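Local coordinates for HTH hxlR-type domain-containing protein (Enterococcus faecalis, PDB 1Z7U), which probably binds DNA as a winged helix-turn-helix transcriptional regulator, although its targets and exact cellular role are unknown, at residues Glu40-Arg43 with Thr49-Val52. Sequence-based numbering, arbitrary orientation.
Sequences ELMR and TQRV
Met-42, deposited as selenomethionine, reaches from helix 38-44 to the first turn of helix 50-63 and meets Gln-50 there. Its CB leaves the helix neither toward nor away from the second segment; the bends further along carry the tip across. At the first step CG stands anti to the carbonyl carbon (chi1 -78°), and it passes 3.7 Å from NE2 of Gln-50. Bends at chi2 and chi3 then lead the end of the chain to the start of the second helix: SE of Met-42 lies 3.8 Å from both N and CA of Gln-50 and 4.0 Å from the carbonyl carbon of Thr-49. The methyl CE of Met-42 comes 3.9 Å from Gln-50 N, so selenium and methyl both pack on the backbone where the helix begins. The side chains of Met-42 and Gln-50 cross at about a right angle, with NE2 of Gln-50 also 3.8 Å from SE of Met-42. That nitrogen is a van der Waals neighbour of the selenomethionine; its polar partner is OD1 of Asn-38, at the start of helix 38-44, so a hydrogen bond ties the Gln-50 side chain to the same helix that Met-42 comes from. Thr-49 is the N-cap: its CB is directed away from 40-43, and its OG1 accepts a weak capping hydrogen bond from Val-52 N at 3.4 Å. Leu-41 and Met-42 both touch Leu-53 of the second helix. The contact lies at the protein surface and joins the two helices of the helix-turn-helix across their short connection; helix 50-63, by analogy with MarR and HxlR relatives, is probably the DNA-recognition helix of this winged-helix domain.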
loop_
_atom_site.group_PDB
_atom_site.type_symbol
_atom_site.label_atom_id
_atom_site.label_comp_id
_atom_site.label_asym_id
_atom_site.label_seq_id
_atom_site.Cartn_x
_atom_site.Cartn_y
_atom_site.Cartn_z
ATOM N N GLU A 40 -11.242 14.824 -21.691
ATOM C CA GLU A 40 -10.487 15.426 -20.578
ATOM C C GLU A 40 -9.292 14.571 -20.143
ATOM O O GLU A 40 -8.196 15.092 -19.924
ATOM C CB GLU A 40 -11.400 15.680 -19.379
ATOM C CG GLU A 40 -12.733 16.294 -19.755
ATOM C CD GLU A 40 -13.490 16.811 -18.563
ATOM O OE1 GLU A 40 -14.401 16.109 -18.072
ATOM O OE2 GLU A 40 -13.163 17.927 -18.117
ATOM N N LEU A 41 -9.516 13.262 -20.022
ATOM C CA LEU A 41 -8.467 12.303 -19.675
ATOM C C LEU A 41 -7.420 12.184 -20.776
ATOM O O LEU A 41 -6.226 12.083 -20.488
ATOM C CB LEU A 41 -9.070 10.933 -19.374
ATOM C CG LEU A 41 -10.087 10.869 -18.235
ATOM C CD1 LEU A 41 -10.807 9.531 -18.218
ATOM C CD2 LEU A 41 -9.409 11.159 -16.894
HETATM N N MSE A 42 -7.878 12.188 -22.031
HETATM C CA MSE A 42 -6.988 12.214 -23.191
HETATM C C MSE A 42 -6.053 13.415 -23.140
HETATM O O MSE A 42 -4.858 13.287 -23.403
HETATM C CB MSE A 42 -7.790 12.241 -24.501
HETATM C CG MSE A 42 -8.369 10.889 -24.924
HETATM SE SE MSE A 42 -7.001 9.515 -25.248
HETATM C CE MSE A 42 -6.025 10.313 -26.771
ATOM N N ARG A 43 -6.606 14.575 -22.784
ATOM C CA ARG A 43 -5.830 15.814 -22.697
ATOM C C ARG A 43 -4.884 15.854 -21.494
ATOM O O ARG A 43 -3.700 16.193 -21.640
ATOM C CB ARG A 43 -6.748 17.041 -22.739
ATOM C CG ARG A 43 -7.143 17.425 -24.161
ATOM C CD ARG A 43 -8.156 18.561 -24.219
ATOM N NE ARG A 43 -9.536 18.071 -24.201
ATOM C CZ ARG A 43 -10.428 18.325 -23.237
ATOM N NH1 ARG A 43 -11.656 17.822 -23.327
ATOM N NH2 ARG A 43 -10.108 19.082 -22.186
ATOM N N THR A 49 -2.746 6.805 -25.531
ATOM C CA THR A 49 -3.579 6.632 -26.703
ATOM C C THR A 49 -4.971 6.229 -26.237
ATOM O O THR A 49 -5.135 5.766 -25.106
ATOM C CB THR A 49 -2.987 5.577 -27.662
ATOM O OG1 THR A 49 -2.925 4.308 -27.003
ATOM C CG2 THR A 49 -1.573 5.978 -28.119
ATOM N N GLN A 50 -5.970 6.419 -27.100
ATOM C CA GLN A 50 -7.353 6.070 -26.786
ATOM C C GLN A 50 -7.523 4.579 -26.507
ATOM O O GLN A 50 -8.359 4.175 -25.685
ATOM C CB GLN A 50 -8.274 6.487 -27.929
ATOM C CG GLN A 50 -9.751 6.218 -27.661
ATOM C CD GLN A 50 -10.276 6.996 -26.465
ATOM O OE1 GLN A 50 -10.561 6.426 -25.414
ATOM N NE2 GLN A 50 -10.388 8.304 -26.617
ATOM N N ARG A 51 -6.736 3.768 -27.209
ATOM C CA ARG A 51 -6.760 2.319 -27.038
ATOM C C ARG A 51 -6.289 1.952 -25.619
ATOM O O ARG A 51 -6.956 1.196 -24.913
ATOM C CB ARG A 51 -5.889 1.658 -28.102
ATOM C CG ARG A 51 -6.235 0.201 -28.381
ATOM C CD ARG A 51 -5.518 -0.291 -29.642
ATOM N NE ARG A 51 -6.194 0.130 -30.873
ATOM C CZ ARG A 51 -5.631 0.127 -32.083
ATOM N NH1 ARG A 51 -4.366 -0.262 -32.246
ATOM N NH2 ARG A 51 -6.332 0.531 -33.131
ATOM N N VAL A 52 -5.156 2.520 -25.209
ATOM C CA VAL A 52 -4.644 2.323 -23.845
ATOM C C VAL A 52 -5.622 2.854 -22.781
ATOM O O VAL A 52 -5.943 2.144 -21.832
ATOM C CB VAL A 52 -3.196 2.867 -23.682
ATOM C CG1 VAL A 52 -2.746 2.826 -22.230
ATOM C CG2 VAL A 52 -2.239 2.051 -24.543
#